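Local coordinates for acyl-CoA dehydrogenase (Geobacillus kaustophilus, PDB 2PG0), which probably introduces an alpha-beta double bond into thioester-bound acyl chains, using a bound FAD as electron acceptor, at residues M16-F21 with N78-K83; P31-W36 with S86-I91; A173-P178 with R185-L190; D150-N155 with V225-L230; E261-L266 with R335-A340. All blocks are in the same frame, centred on the assembly; numbering follows the deposited sequence.

Contact 1 of 5, residues M16-F21 with N78-K83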
# COMPACT_ATOMS: atom_id res chain seq x y z
N MET A 16 36.10 2.32 16.96
CA MET A 16 37.13 1.30 17.21
C MET A 16 36.54 0.09 17.93
O MET A 16 36.91 -1.05 17.63
CB MET A 16 38.40 1.83 17.89
CG MET A 16 38.29 3.07 18.75
SD MET A 16 39.91 3.85 19.13
CE MET A 16 40.27 4.76 17.64
N PHE A 17 35.61 0.33 18.85
CA PHE A 17 34.90 -0.75 19.53
C PHE A 17 34.12 -1.64 18.55
O PHE A 17 34.16 -2.87 18.68
CB PHE A 17 33.96 -0.22 20.63
CG PHE A 17 33.11 -1.29 21.26
CD1 PHE A 17 33.63 -2.10 22.26
CD2 PHE A 17 31.80 -1.49 20.84
CE1 PHE A 17 32.84 -3.10 22.85
CE2 PHE A 17 31.01 -2.49 21.42
CZ PHE A 17 31.53 -3.29 22.42
N ARG A 18 33.41 -1.02 17.61
CA ARG A 18 32.66 -1.77 16.60
C ARG A 18 33.56 -2.71 15.81
O ARG A 18 33.21 -3.87 15.57
CB ARG A 18 31.91 -0.84 15.64
CG ARG A 18 30.93 -1.59 14.73
CD ARG A 18 30.37 -0.70 13.63
NE ARG A 18 29.55 0.39 14.16
CZ ARG A 18 28.25 0.29 14.43
NH1 ARG A 18 27.60 -0.86 14.23
NH2 ARG A 18 27.59 1.34 14.91
N ALA A 19 34.73 -2.20 15.40
CA ALA A 19 35.69 -2.99 14.65
C ALA A 19 36.21 -4.17 15.49
O ALA A 19 36.34 -5.29 14.98
CB ALA A 19 36.85 -2.12 14.16
N ALA A 20 36.50 -3.91 16.77
CA ALA A 20 36.98 -4.95 17.68
C ALA A 20 35.92 -6.03 17.91
O ALA A 20 36.21 -7.23 17.91
CB ALA A 20 37.43 -4.35 19.01
N PHE A 21 34.68 -5.59 18.12
CA PHE A 21 33.57 -6.51 18.35
C PHE A 21 33.27 -7.32 17.08
O PHE A 21 33.04 -8.53 17.16
CB PHE A 21 32.33 -5.75 18.86
CG PHE A 21 31.19 -6.64 19.28
CD1 PHE A 21 31.40 -7.68 20.19
CD2 PHE A 21 29.91 -6.43 18.78
CE1 PHE A 21 30.35 -8.51 20.58
CE2 PHE A 21 28.85 -7.25 19.17
CZ PHE A 21 29.06 -8.29 20.06
N ASN A 78 24.31 -4.56 19.79
CA ASN A 78 23.08 -5.13 19.25
C ASN A 78 23.02 -5.09 17.73
O ASN A 78 22.52 -6.03 17.10
CB ASN A 78 21.86 -4.50 19.89
CG ASN A 78 21.84 -4.72 21.39
OD1 ASN A 78 22.45 -5.67 21.90
ND2 ASN A 78 21.16 -3.85 22.11
N GLU A 79 23.55 -4.02 17.14
CA GLU A 79 23.62 -3.91 15.67
C GLU A 79 24.52 -5.00 15.10
O GLU A 79 24.14 -5.72 14.17
CB GLU A 79 24.13 -2.55 15.24
CG GLU A 79 23.10 -1.44 15.32
CD GLU A 79 23.63 -0.10 14.86
OE1 GLU A 79 24.84 0.02 14.53
OE2 GLU A 79 22.82 0.86 14.86
N GLU A 80 25.72 -5.13 15.68
CA GLU A 80 26.67 -6.13 15.19
C GLU A 80 26.18 -7.57 15.36
O GLU A 80 26.43 -8.42 14.51
CB GLU A 80 28.06 -5.91 15.82
CG GLU A 80 28.76 -4.62 15.34
CD GLU A 80 28.85 -4.49 13.83
OE1 GLU A 80 29.27 -5.46 13.16
OE2 GLU A 80 28.53 -3.41 13.30
N LEU A 81 25.47 -7.83 16.45
CA LEU A 81 24.89 -9.16 16.66
C LEU A 81 23.78 -9.47 15.65
O LEU A 81 23.67 -10.60 15.16
CB LEU A 81 24.38 -9.31 18.09
CG LEU A 81 25.44 -9.49 19.18
CD1 LEU A 81 24.79 -9.42 20.55
CD2 LEU A 81 26.21 -10.81 19.03
N GLU A 82 22.95 -8.47 15.33
CA GLU A 82 21.91 -8.65 14.32
C GLU A 82 22.51 -8.90 12.94
O GLU A 82 21.98 -9.68 12.15
CB GLU A 82 20.94 -7.46 14.29
CG GLU A 82 19.71 -7.66 13.37
CD GLU A 82 18.78 -8.80 13.82
OE1 GLU A 82 18.68 -9.09 15.03
OE2 GLU A 82 18.13 -9.42 12.95
N LYS A 83 23.65 -8.25 12.66
CA LYS A 83 24.36 -8.50 11.42
C LYS A 83 24.73 -9.98 11.27
O LYS A 83 24.78 -10.49 10.15
CB LYS A 83 25.59 -7.60 11.31
CG LYS A 83 25.22 -6.15 11.01
CD LYS A 83 26.43 -5.24 10.96
CE LYS A 83 26.01 -3.78 10.99
NZ LYS A 83 27.21 -2.89 10.88
O HOH W 1 24.65 2.94 15.04

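Contact 2 of 5, residues P31-W36 with S86-I91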
# COMPACT_ATOMS: atom_id res chain seq x y z
N PRO A 31 30.75 -17.90 11.54
CA PRO A 31 30.90 -19.24 10.96
C PRO A 31 30.13 -20.34 11.68
O PRO A 31 29.95 -21.42 11.10
CB PRO A 31 32.41 -19.51 11.09
CG PRO A 31 33.04 -18.25 11.65
CD PRO A 31 31.94 -17.50 12.31
N HIS A 32 29.71 -20.07 12.92
CA HIS A 32 29.02 -21.05 13.78
C HIS A 32 27.49 -20.94 13.73
O HIS A 32 26.78 -21.83 14.20
CB HIS A 32 29.39 -20.82 15.25
CG HIS A 32 30.84 -21.02 15.58
ND1 HIS A 32 31.30 -22.12 16.27
CD2 HIS A 32 31.93 -20.24 15.34
CE1 HIS A 32 32.61 -22.02 16.44
NE2 HIS A 32 33.01 -20.89 15.88
N TYR A 33 26.99 -19.82 13.20
CA TYR A 33 25.57 -19.49 13.33
C TYR A 33 24.64 -20.58 12.80
O TYR A 33 23.66 -20.94 13.46
CB TYR A 33 25.27 -18.15 12.66
CG TYR A 33 23.89 -17.59 12.96
CD1 TYR A 33 23.68 -16.81 14.10
CD2 TYR A 33 22.81 -17.82 12.11
CE1 TYR A 33 22.42 -16.27 14.38
CE2 TYR A 33 21.55 -17.28 12.38
CZ TYR A 33 21.37 -16.51 13.51
OH TYR A 33 20.13 -15.98 13.79
N ASN A 34 24.95 -21.12 11.61
CA ASN A 34 24.11 -22.15 10.99
C ASN A 34 24.02 -23.43 11.83
O ASN A 34 22.96 -24.06 11.90
CB ASN A 34 24.59 -22.46 9.56
CG ASN A 34 24.39 -21.29 8.60
OD1 ASN A 34 23.86 -20.24 8.97
ND2 ASN A 34 24.81 -21.47 7.35
N ASP A 35 25.13 -23.80 12.46
CA ASP A 35 25.17 -24.94 13.39
C ASP A 35 24.30 -24.71 14.62
O ASP A 35 23.63 -25.63 15.11
CB ASP A 35 26.60 -25.23 13.83
CG ASP A 35 27.40 -25.97 12.78
OD1 ASP A 35 26.80 -26.44 11.79
OD2 ASP A 35 28.64 -26.08 12.95
N TRP A 36 24.32 -23.48 15.13
CA TRP A 36 23.51 -23.13 16.28
C TRP A 36 22.02 -23.28 15.97
O TRP A 36 21.25 -23.77 16.79
CB TRP A 36 23.78 -21.69 16.70
CG TRP A 36 25.16 -21.41 17.19
CD1 TRP A 36 26.12 -22.31 17.57
CD2 TRP A 36 25.72 -20.11 17.39
NE1 TRP A 36 27.26 -21.65 17.98
CE2 TRP A 36 27.04 -20.30 17.89
CE3 TRP A 36 25.25 -18.81 17.20
CZ2 TRP A 36 27.88 -19.22 18.19
CZ3 TRP A 36 26.08 -17.74 17.51
CH2 TRP A 36 27.38 -17.96 18.00
N SER A 86 19.27 -12.80 13.94
CA SER A 86 18.26 -12.46 14.94
C SER A 86 18.22 -13.43 16.13
O SER A 86 17.69 -13.09 17.18
CB SER A 86 16.88 -12.40 14.29
OG SER A 86 16.86 -11.46 13.23
N SER A 87 18.78 -14.63 15.97
CA SER A 87 18.82 -15.58 17.09
C SER A 87 19.70 -15.10 18.23
O SER A 87 19.65 -15.64 19.33
CB SER A 87 19.22 -16.98 16.63
OG SER A 87 18.16 -17.61 15.92
N LEU A 88 20.50 -14.07 17.97
CA LEU A 88 21.36 -13.48 18.98
C LEU A 88 20.69 -12.41 19.86
O LEU A 88 21.34 -11.79 20.72
CB LEU A 88 22.63 -12.94 18.33
CG LEU A 88 23.62 -14.07 18.00
CD1 LEU A 88 24.57 -13.63 16.91
CD2 LEU A 88 24.38 -14.55 19.24
N VAL A 89 19.38 -12.22 19.67
CA VAL A 89 18.61 -11.22 20.43
C VAL A 89 18.63 -11.43 21.94
O VAL A 89 18.39 -10.49 22.69
CB VAL A 89 17.13 -11.12 19.98
CG1 VAL A 89 17.04 -10.51 18.58
CG2 VAL A 89 16.41 -12.48 20.09
N GLY A 90 18.90 -12.66 22.36
CA GLY A 90 18.99 -12.99 23.79
C GLY A 90 20.09 -12.24 24.52
O GLY A 90 19.98 -11.99 25.72
N ILE A 91 21.14 -11.87 23.78
CA ILE A 91 22.22 -11.08 24.37
C ILE A 91 21.78 -9.65 24.67
O ILE A 91 21.97 -9.17 25.79
CB ILE A 91 23.50 -11.10 23.50
CG1 ILE A 91 24.09 -12.51 23.52
CG2 ILE A 91 24.52 -10.07 24.02
CD1 ILE A 91 25.00 -12.82 22.38
O HOH W 2 18.05 -17.03 13.13

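Contact 3 of 5, residues A173-P178 with R185-L190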
# COMPACT_ATOMS: atom_id res chain seq x y z
N ALA A 173 6.85 -11.46 36.37
CA ALA A 173 5.70 -10.62 36.72
C ALA A 173 4.58 -11.51 37.24
O ALA A 173 4.14 -12.43 36.55
CB ALA A 173 5.23 -9.80 35.51
N CYS A 174 4.15 -11.26 38.47
CA CYS A 174 3.13 -12.10 39.10
C CYS A 174 2.18 -11.27 39.95
O CYS A 174 2.49 -10.14 40.31
CB CYS A 174 3.79 -13.18 39.95
SG CYS A 174 5.03 -12.52 41.05
N LYS A 175 1.02 -11.83 40.26
CA LYS A 175 0.06 -11.13 41.10
C LYS A 175 0.24 -11.53 42.57
O LYS A 175 -0.11 -12.64 42.97
CB LYS A 175 -1.38 -11.37 40.62
CG LYS A 175 -1.69 -10.68 39.29
CD LYS A 175 -3.16 -10.26 39.21
CE LYS A 175 -3.51 -9.66 37.85
NZ LYS A 175 -2.76 -8.41 37.58
N THR A 176 0.82 -10.61 43.34
CA THR A 176 0.94 -10.78 44.79
C THR A 176 -0.38 -10.45 45.50
O THR A 176 -0.61 -10.87 46.64
CB THR A 176 2.08 -9.93 45.37
OG1 THR A 176 2.06 -8.62 44.78
CG2 THR A 176 3.43 -10.59 45.10
N ASP A 177 -1.25 -9.70 44.82
CA ASP A 177 -2.62 -9.46 45.27
C ASP A 177 -3.56 -9.52 44.07
O ASP A 177 -3.75 -8.52 43.38
CB ASP A 177 -2.73 -8.12 46.00
CG ASP A 177 -4.14 -7.84 46.53
OD1 ASP A 177 -5.01 -8.74 46.49
OD2 ASP A 177 -4.37 -6.70 46.99
N PRO A 178 -4.17 -10.70 43.82
CA PRO A 178 -5.07 -10.87 42.68
C PRO A 178 -6.37 -10.07 42.79
O PRO A 178 -7.03 -9.83 41.78
CB PRO A 178 -5.39 -12.38 42.70
CG PRO A 178 -4.39 -12.99 43.61
CD PRO A 178 -4.04 -11.94 44.60
N ARG A 185 -2.43 -2.99 40.00
CA ARG A 185 -1.84 -2.63 41.30
C ARG A 185 -1.53 -3.85 42.16
O ARG A 185 -0.96 -3.73 43.25
CB ARG A 185 -2.76 -1.68 42.07
CG ARG A 185 -2.72 -0.24 41.59
CD ARG A 185 -3.39 0.69 42.60
NE ARG A 185 -3.62 2.03 42.06
CZ ARG A 185 -4.32 2.98 42.68
NH1 ARG A 185 -4.87 2.76 43.87
NH2 ARG A 185 -4.46 4.17 42.10
N GLY A 186 -1.90 -5.03 41.66
CA GLY A 186 -1.58 -6.28 42.34
C GLY A 186 -0.37 -7.00 41.77
O GLY A 186 -0.08 -8.13 42.17
N ILE A 187 0.32 -6.36 40.84
CA ILE A 187 1.47 -6.96 40.16
C ILE A 187 2.80 -6.59 40.81
O ILE A 187 3.03 -5.43 41.18
CB ILE A 187 1.51 -6.62 38.64
CG1 ILE A 187 0.25 -7.12 37.94
CG2 ILE A 187 2.75 -7.21 37.97
CD1 ILE A 187 0.10 -6.64 36.48
N SER A 188 3.67 -7.58 40.94
CA SER A 188 5.01 -7.42 41.50
C SER A 188 6.02 -8.13 40.63
O SER A 188 5.67 -9.04 39.88
CB SER A 188 5.06 -8.00 42.91
OG SER A 188 4.17 -7.31 43.77
N LEU A 189 7.28 -7.71 40.72
CA LEU A 189 8.37 -8.40 40.05
C LEU A 189 9.15 -9.24 41.05
O LEU A 189 9.56 -8.75 42.09
CB LEU A 189 9.29 -7.42 39.30
CG LEU A 189 8.63 -6.53 38.24
CD1 LEU A 189 9.67 -5.70 37.50
CD2 LEU A 189 7.78 -7.35 37.25
N LEU A 190 9.32 -10.51 40.72
CA LEU A 190 10.00 -11.46 41.59
C LEU A 190 11.08 -12.19 40.80
O LEU A 190 10.82 -12.75 39.74
CB LEU A 190 8.97 -12.44 42.17
CG LEU A 190 9.35 -13.49 43.21
CD1 LEU A 190 9.86 -12.86 44.50
CD2 LEU A 190 8.15 -14.37 43.50

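Contact 4 of 5, residues D150-N155 with V225-L230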
# COMPACT_ATOMS: atom_id res chain seq x y z
N ASP A 150 8.83 -16.86 54.99
CA ASP A 150 9.93 -16.15 54.34
C ASP A 150 9.95 -16.38 52.83
O ASP A 150 10.96 -16.10 52.17
CB ASP A 150 11.28 -16.58 54.94
CG ASP A 150 11.40 -16.28 56.43
OD1 ASP A 150 10.94 -15.22 56.88
OD2 ASP A 150 11.99 -17.12 57.14
N TYR A 151 8.85 -16.88 52.28
CA TYR A 151 8.78 -17.28 50.88
C TYR A 151 7.55 -16.76 50.15
O TYR A 151 6.55 -16.43 50.79
CB TYR A 151 8.80 -18.81 50.76
CG TYR A 151 10.08 -19.45 51.23
CD1 TYR A 151 11.14 -19.67 50.34
CD2 TYR A 151 10.24 -19.84 52.56
CE1 TYR A 151 12.32 -20.25 50.77
CE2 TYR A 151 11.43 -20.42 53.00
CZ TYR A 151 12.46 -20.63 52.09
OH TYR A 151 13.63 -21.21 52.51
N TYR A 152 7.65 -16.69 48.83
CA TYR A 152 6.49 -16.54 47.96
C TYR A 152 6.21 -17.89 47.32
O TYR A 152 7.12 -18.53 46.77
CB TYR A 152 6.76 -15.52 46.85
CG TYR A 152 6.72 -14.08 47.29
CD1 TYR A 152 5.51 -13.41 47.44
CD2 TYR A 152 7.90 -13.38 47.55
CE1 TYR A 152 5.47 -12.08 47.84
CE2 TYR A 152 7.87 -12.05 47.95
CZ TYR A 152 6.65 -11.41 48.09
OH TYR A 152 6.61 -10.10 48.48
N ILE A 153 4.96 -18.33 47.39
CA ILE A 153 4.54 -19.55 46.71
C ILE A 153 3.98 -19.15 45.35
O ILE A 153 2.95 -18.47 45.27
CB ILE A 153 3.50 -20.37 47.53
CG1 ILE A 153 3.97 -20.61 48.98
CG2 ILE A 153 3.15 -21.67 46.82
CD1 ILE A 153 5.39 -21.17 49.14
N VAL A 154 4.68 -19.56 44.29
CA VAL A 154 4.36 -19.10 42.93
C VAL A 154 3.65 -20.18 42.11
O VAL A 154 4.12 -21.33 42.01
CB VAL A 154 5.61 -18.56 42.18
CG1 VAL A 154 5.22 -17.97 40.82
CG2 VAL A 154 6.33 -17.51 43.01
N ASN A 155 2.52 -19.80 41.52
CA ASN A 155 1.75 -20.69 40.68
C ASN A 155 1.36 -19.98 39.39
O ASN A 155 0.82 -18.88 39.42
CB ASN A 155 0.50 -21.18 41.41
CG ASN A 155 0.81 -22.29 42.38
OD1 ASN A 155 1.04 -23.42 41.98
ND2 ASN A 155 0.81 -21.97 43.67
N VAL A 225 9.86 -19.46 46.35
CA VAL A 225 10.81 -18.39 46.05
C VAL A 225 11.05 -17.53 47.30
O VAL A 225 10.10 -17.01 47.88
CB VAL A 225 10.30 -17.49 44.89
CG1 VAL A 225 11.33 -16.43 44.52
CG2 VAL A 225 9.95 -18.32 43.66
N PRO A 226 12.33 -17.39 47.71
CA PRO A 226 12.64 -16.54 48.87
C PRO A 226 12.06 -15.14 48.73
O PRO A 226 12.12 -14.55 47.64
CB PRO A 226 14.18 -16.47 48.85
CG PRO A 226 14.61 -17.70 48.17
CD PRO A 226 13.55 -17.99 47.14
N ALA A 227 11.51 -14.61 49.82
CA ALA A 227 10.96 -13.26 49.85
C ALA A 227 12.02 -12.20 49.53
O ALA A 227 11.69 -11.11 49.04
CB ALA A 227 10.31 -12.98 51.19
N TYR A 228 13.28 -12.53 49.83
CA TYR A 228 14.45 -11.73 49.47
C TYR A 228 14.49 -11.38 47.98
O TYR A 228 15.05 -10.36 47.59
CB TYR A 228 15.73 -12.48 49.86
CG TYR A 228 17.02 -11.86 49.38
CD1 TYR A 228 17.76 -11.01 50.21
CD2 TYR A 228 17.51 -12.11 48.09
CE1 TYR A 228 18.95 -10.43 49.77
CE2 TYR A 228 18.70 -11.53 47.64
CZ TYR A 228 19.41 -10.70 48.49
OH TYR A 228 20.59 -10.12 48.07
N ASN A 229 13.90 -12.25 47.15
CA ASN A 229 13.97 -12.12 45.69
C ASN A 229 12.97 -11.14 45.08
O ASN A 229 12.93 -10.98 43.86
CB ASN A 229 13.82 -13.49 45.03
CG ASN A 229 15.08 -14.33 45.12
OD1 ASN A 229 16.03 -13.97 45.82
ND2 ASN A 229 15.10 -15.45 44.41
N LEU A 230 12.14 -10.52 45.91
CA LEU A 230 11.26 -9.45 45.46
C LEU A 230 12.09 -8.29 44.93
O LEU A 230 13.00 -7.80 45.59
CB LEU A 230 10.33 -8.97 46.59
CG LEU A 230 9.41 -7.78 46.24
CD1 LEU A 230 8.34 -8.19 45.21
CD2 LEU A 230 8.76 -7.20 47.49

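Contact 5 of 5, residues E261-L266 with R335-A340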
# COMPACT_ATOMS: atom_id res chain seq x y z
N GLU A 261 18.64 -3.17 6.72
CA GLU A 261 19.91 -2.76 6.09
C GLU A 261 20.68 -3.97 5.55
O GLU A 261 21.21 -3.93 4.42
CB GLU A 261 20.76 -1.94 7.08
CG GLU A 261 20.24 -0.52 7.28
CD GLU A 261 20.73 0.17 8.56
OE1 GLU A 261 21.44 -0.46 9.38
OE2 GLU A 261 20.40 1.35 8.75
N VAL A 262 20.74 -5.04 6.34
CA VAL A 262 21.37 -6.30 5.92
C VAL A 262 20.66 -6.91 4.71
O VAL A 262 21.31 -7.30 3.74
CB VAL A 262 21.42 -7.34 7.09
CG1 VAL A 262 21.85 -8.73 6.58
CG2 VAL A 262 22.36 -6.87 8.20
N MET A 263 19.33 -6.99 4.78
CA MET A 263 18.55 -7.58 3.70
C MET A 263 18.66 -6.78 2.40
O MET A 263 18.71 -7.36 1.30
CB MET A 263 17.09 -7.78 4.13
CG MET A 263 16.91 -8.99 5.06
SD MET A 263 15.19 -9.38 5.53
CE MET A 263 14.84 -7.99 6.60
N PHE A 264 18.71 -5.45 2.51
CA PHE A 264 18.91 -4.59 1.35
C PHE A 264 20.25 -4.88 0.68
O PHE A 264 20.33 -5.03 -0.54
CB PHE A 264 18.80 -3.11 1.75
CG PHE A 264 19.08 -2.16 0.62
CD1 PHE A 264 18.08 -1.83 -0.28
CD2 PHE A 264 20.35 -1.61 0.46
CE1 PHE A 264 18.34 -0.95 -1.33
CE2 PHE A 264 20.62 -0.73 -0.60
CZ PHE A 264 19.61 -0.40 -1.49
N SER A 265 21.30 -4.97 1.49
CA SER A 265 22.65 -5.25 0.98
C SER A 265 22.70 -6.60 0.26
O SER A 265 23.28 -6.70 -0.82
CB SER A 265 23.68 -5.20 2.11
OG SER A 265 24.98 -5.46 1.59
N LEU A 266 22.07 -7.61 0.85
CA LEU A 266 21.95 -8.92 0.20
C LEU A 266 21.30 -8.84 -1.18
O LEU A 266 21.77 -9.44 -2.14
CB LEU A 266 21.15 -9.88 1.08
CG LEU A 266 21.86 -10.46 2.29
CD1 LEU A 266 20.84 -11.24 3.11
CD2 LEU A 266 23.01 -11.36 1.86
N ARG A 335 8.52 -5.45 4.86
CA ARG A 335 8.35 -5.12 3.45
C ARG A 335 9.64 -5.33 2.69
O ARG A 335 9.65 -5.86 1.58
CB ARG A 335 7.86 -3.68 3.27
CG ARG A 335 6.43 -3.45 3.74
CD ARG A 335 5.88 -2.14 3.17
NE ARG A 335 6.65 -0.97 3.59
CZ ARG A 335 6.55 -0.37 4.77
NH1 ARG A 335 5.70 -0.81 5.68
NH2 ARG A 335 7.30 0.69 5.04
N VAL A 336 10.75 -4.89 3.28
CA VAL A 336 12.07 -5.17 2.73
C VAL A 336 12.28 -6.67 2.50
O VAL A 336 12.71 -7.08 1.43
CB VAL A 336 13.19 -4.55 3.62
CG1 VAL A 336 14.57 -5.09 3.21
CG2 VAL A 336 13.13 -3.02 3.51
N ALA A 337 11.94 -7.49 3.50
CA ALA A 337 12.12 -8.94 3.41
C ALA A 337 11.32 -9.54 2.26
O ALA A 337 11.84 -10.38 1.52
CB ALA A 337 11.76 -9.60 4.74
N ALA A 338 10.07 -9.10 2.09
CA ALA A 338 9.20 -9.58 1.01
C ALA A 338 9.76 -9.23 -0.37
O ALA A 338 9.73 -10.06 -1.28
CB ALA A 338 7.77 -9.03 1.18
N GLU A 339 10.24 -8.00 -0.51
CA GLU A 339 10.90 -7.55 -1.74
C GLU A 339 12.17 -8.36 -2.01
O GLU A 339 12.41 -8.80 -3.14
CB GLU A 339 11.24 -6.06 -1.64
CG GLU A 339 10.05 -5.15 -1.82
CD GLU A 339 9.63 -5.06 -3.27
OE1 GLU A 339 10.19 -4.21 -3.99
OE2 GLU A 339 8.74 -5.83 -3.70
N ALA A 340 12.98 -8.54 -0.96
CA ALA A 340 14.22 -9.31 -1.06
C ALA A 340 14.00 -10.76 -1.53
O ALA A 340 14.67 -11.21 -2.46
CB ALA A 340 14.97 -9.29 0.28

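Contact 1 of 5, residues M16-F21 with N78-K83
Arg18 ties two consecutive glutamates of the other helix together through NH1. Arg18 NH1 donates to Glu80 OE2 over 2.9 Å, nearly straight at 163° and in the guanidinium plane; OE2 uses the lone pair turned away from its sister oxygen. Glu79 OE1 is held end-on by Arg18 NH1 and NH2, its carboxylate nearly coplanar with the guanidinium. The Glu80 carboxylate stands almost upright to that plane. Arg18 gets there by running out with CG anti to the backbone N (chi1 -170°) and bending at chi3.

Lys83 NZ also donates to Glu80 OE2, at 2.8 Å, from the syn side but tilted out of the carboxylate plane. One oxygen thus serves two cations, which probably stabilises the carboxylate as an anion. Phe21 CD2 lies 3.5 Å from Glu80 CB, while Leu81 CG meets the edge of the same ring, 3.9 Å from Phe21 CZ.

The network continues outward: Arg302 of helix 285-313 takes Glu79 OE2 and Arg22 takes Glu80 OE1. Segments 16-21 and 78-83, with axes 10.5 Å apart and inclined by 33°, belong to helices 12-28 and 71-84 of the N-terminal helical domain, where Glu79 also rests on Ile254 and Thr258 of helix 237-273.

Contact 2 of 5, residues P31-W36 with S86-I91
The ring of Tyr33 meets Leu88 at its edge, near the ring plane, with Tyr33 CE1 4.2 Å from Leu88 CD1. Ser87 CB approaches the same ring obliquely. The second flat group, the Trp36 indole, has one face lined from its own segment: His32 CB lies 3.3 Å above the indole plane and Tyr33 CA somewhat higher, both offset toward the rim. Across the contact the indole is touched by Leu88 CD2, which slants in to 4.0 Å from Trp36 CZ3. The two methyls of Leu88 are therefore divided between the rings, CD1 serving Tyr33 and CD2 serving Trp36.

The polar end of the contact is the Tyr33 hydroxyl. Ser87 N donates to Tyr33 OH over 2.9 Å at an angle of 158°, and Ser87 CB closes in to 3.1 Å from the same oxygen, so the hydroxyl sits snugly against the start of the 3-10 segment 86-88. With CG of Tyr33 anti to its own nitrogen (chi1 -169°), the ring extends from the helix far enough for OH to reach that backbone. The Ser87 hydroxyl itself bonds to Ala212 N, and the Ser86 hydroxyl to Glu82.

All five touching residues are buried. The contact joins the first turn of helix 33-39 to the connection between helices 71-84 and 89-105 in the N-terminal domain. Phe46 of helix 44-52 packs on Leu88 and meets Trp36 edge-to-face, while Arg357 and Asp361 of helix 354-361 touch Tyr33.

Contact 3 of 5, residues A173-P178 with R185-L190
Thr176 spreads its side chain against Ser188: its CB lies 3.7 Å from Ser188 OG, and the two branches then part. CG2 stays alongside Ser188, 3.8 Å from Ser188 CB. OG1, held between the backbone N and carbonyl carbon (chi1 43°), reaches Ser188 OG at 2.7 Å in a hydrogen bond that either hydroxyl could donate. Ser188 OG also has Gly235 N as a partner.

The backbones form an antiparallel hairpin. Cys174 and Ser188 are a hydrogen-bonded pair, with Cys174 N to Ser188 O at 3.0 Å and Ser188 N to Cys174 O at 2.9 Å. Ala173–Leu189 and Lys175–Ile187 flank it as non-hydrogen-bonded pairs. At the loop end the Gly186 carbonyl accepts a weak bond from Thr176 N and a longer, straight one from Asp177 N (3.3 Å, 172°). Gly186 CA comes to 3.3 Å from Asp177 O in a CA-H...O contact.

Strands 169-175 and 187-193 are the two inner strands of a four-stranded mixed sheet in the middle domain. Strand 169-175 pairs with 125-128, which carries FAD-binding Ile127, and Ala173 lies near FAD-binding Met129. Ile187 and Leu189 face helix 237-273, and Leu190 packs on Tyr152 and Val154 of strand 151-161.

Contact 4 of 5, residues D150-N155 with V225-L230
Tyr152 and Val225 form an antiparallel hydrogen-bonded pair, with Val225 N to Tyr152 O at 2.9 Å and a return bond from Tyr152 N to Val225 O, and Tyr151–Pro226 follows as a non-hydrogen-bonded pair. Past it the ladder gains one more bond, from Ala227 N to Asp150 O at 2.8 Å (167°), although the donor is tilted from the carbonyl plane as the chain turns into the 3-10 segment 227-229.

Side chains of Tyr151 and Pro226 diverge, yet the tyrosine ring lies beside the junction, its edge toward the Val225 carbonyl carbon and Tyr151 CD1 3.7 Å from Pro226 N. Tyr152 points the other way. With CG beside the backbone N (chi1 -75°), its ring runs along the turn, where CE2 comes obliquely to 3.8 Å from Ala227 CA. Leu230 crosses the ring's far end, its CD2 3.7 Å from Tyr152 OH. Two residues further along the strand, Val154 CG2 meets Val225 CG2 at 3.8 Å.

The Tyr152 hydroxyl is hydrogen-bonded to Glu234, so its polar tip is provided for while the ring packs against Ala227 and Leu230, with backbone carbonyl oxygens at its edge. Pro226 has no N-H to offer, which its non-hydrogen-bonded place in the ladder does not require. Main-chain bonds thus fix the pairing of strands 151-161 and 223-226, while the side-chain contacts of Tyr152 and Val154 across it are apolar.

Contact 5 of 5, residues E261-L266 with R335-A340
Met263 lays its thioether against Ala337, bringing SD to 3.5 Å from Ala337 CB. The chain leaves the helix with CG beside the backbone N (chi1 -76°), stays extended to SD and bends at chi3, which carries the terminal CE back to 3.9 Å from the same Ala337 CB. Nearer the backbone, Met263 CB meets Val336 CG1 at 3.8 Å, so a single methionine touches two successive residues of the partner helix. The branch CG1 of Val336 also lies 4.2 Å from Phe264 N, against the main chain. One turn further on, Ala340 CB faces Met263 O.

These helix segments run nearly parallel, 18° apart, with axes 9.3 Å from each other; the alanines at 337 and 340 present small surfaces to Met263. Helix 237-273 here meets helix 319-343 in the C-terminal helical domain, with Ile355 of helix 354-361 touching both Met263 and Ala340. Phe264 packs on Leu383 of the second subunit, placing the contact beside a subunit interface.

No hydrogen bond or salt bridge crosses between the two segments. Cohesion therefore rests on dispersion and exclusion of water, while the charged Glu261, Arg335 and Glu339 pair instead with Arg302, Glu297 and Arg290 of helix 285-313.

Contacts 1 and 2 share the N-terminal domain and touch through Leu81, which meets Leu88 and Ile91; their segments alternate along the chain, so consecutive helices are stitched together. Contact 1 also touches contact 5 of the C-terminal domain, between Lys83 and Val262. Contact 3 is nested in the loop closed by contact 4; Leu190 packs on Tyr152 of the other sheet and also touches Leu230. Contacts 1, 2, 3 and 5 are buried, whereas contact 4 is only partly so. Chemistry follows place: contacts 1 and 5 rely on side chains, ionic in 1 and apolar in 5; contact 2 adds a backbone N-H to tyrosine bond; 3 and 4 rest mainly on backbone bonds.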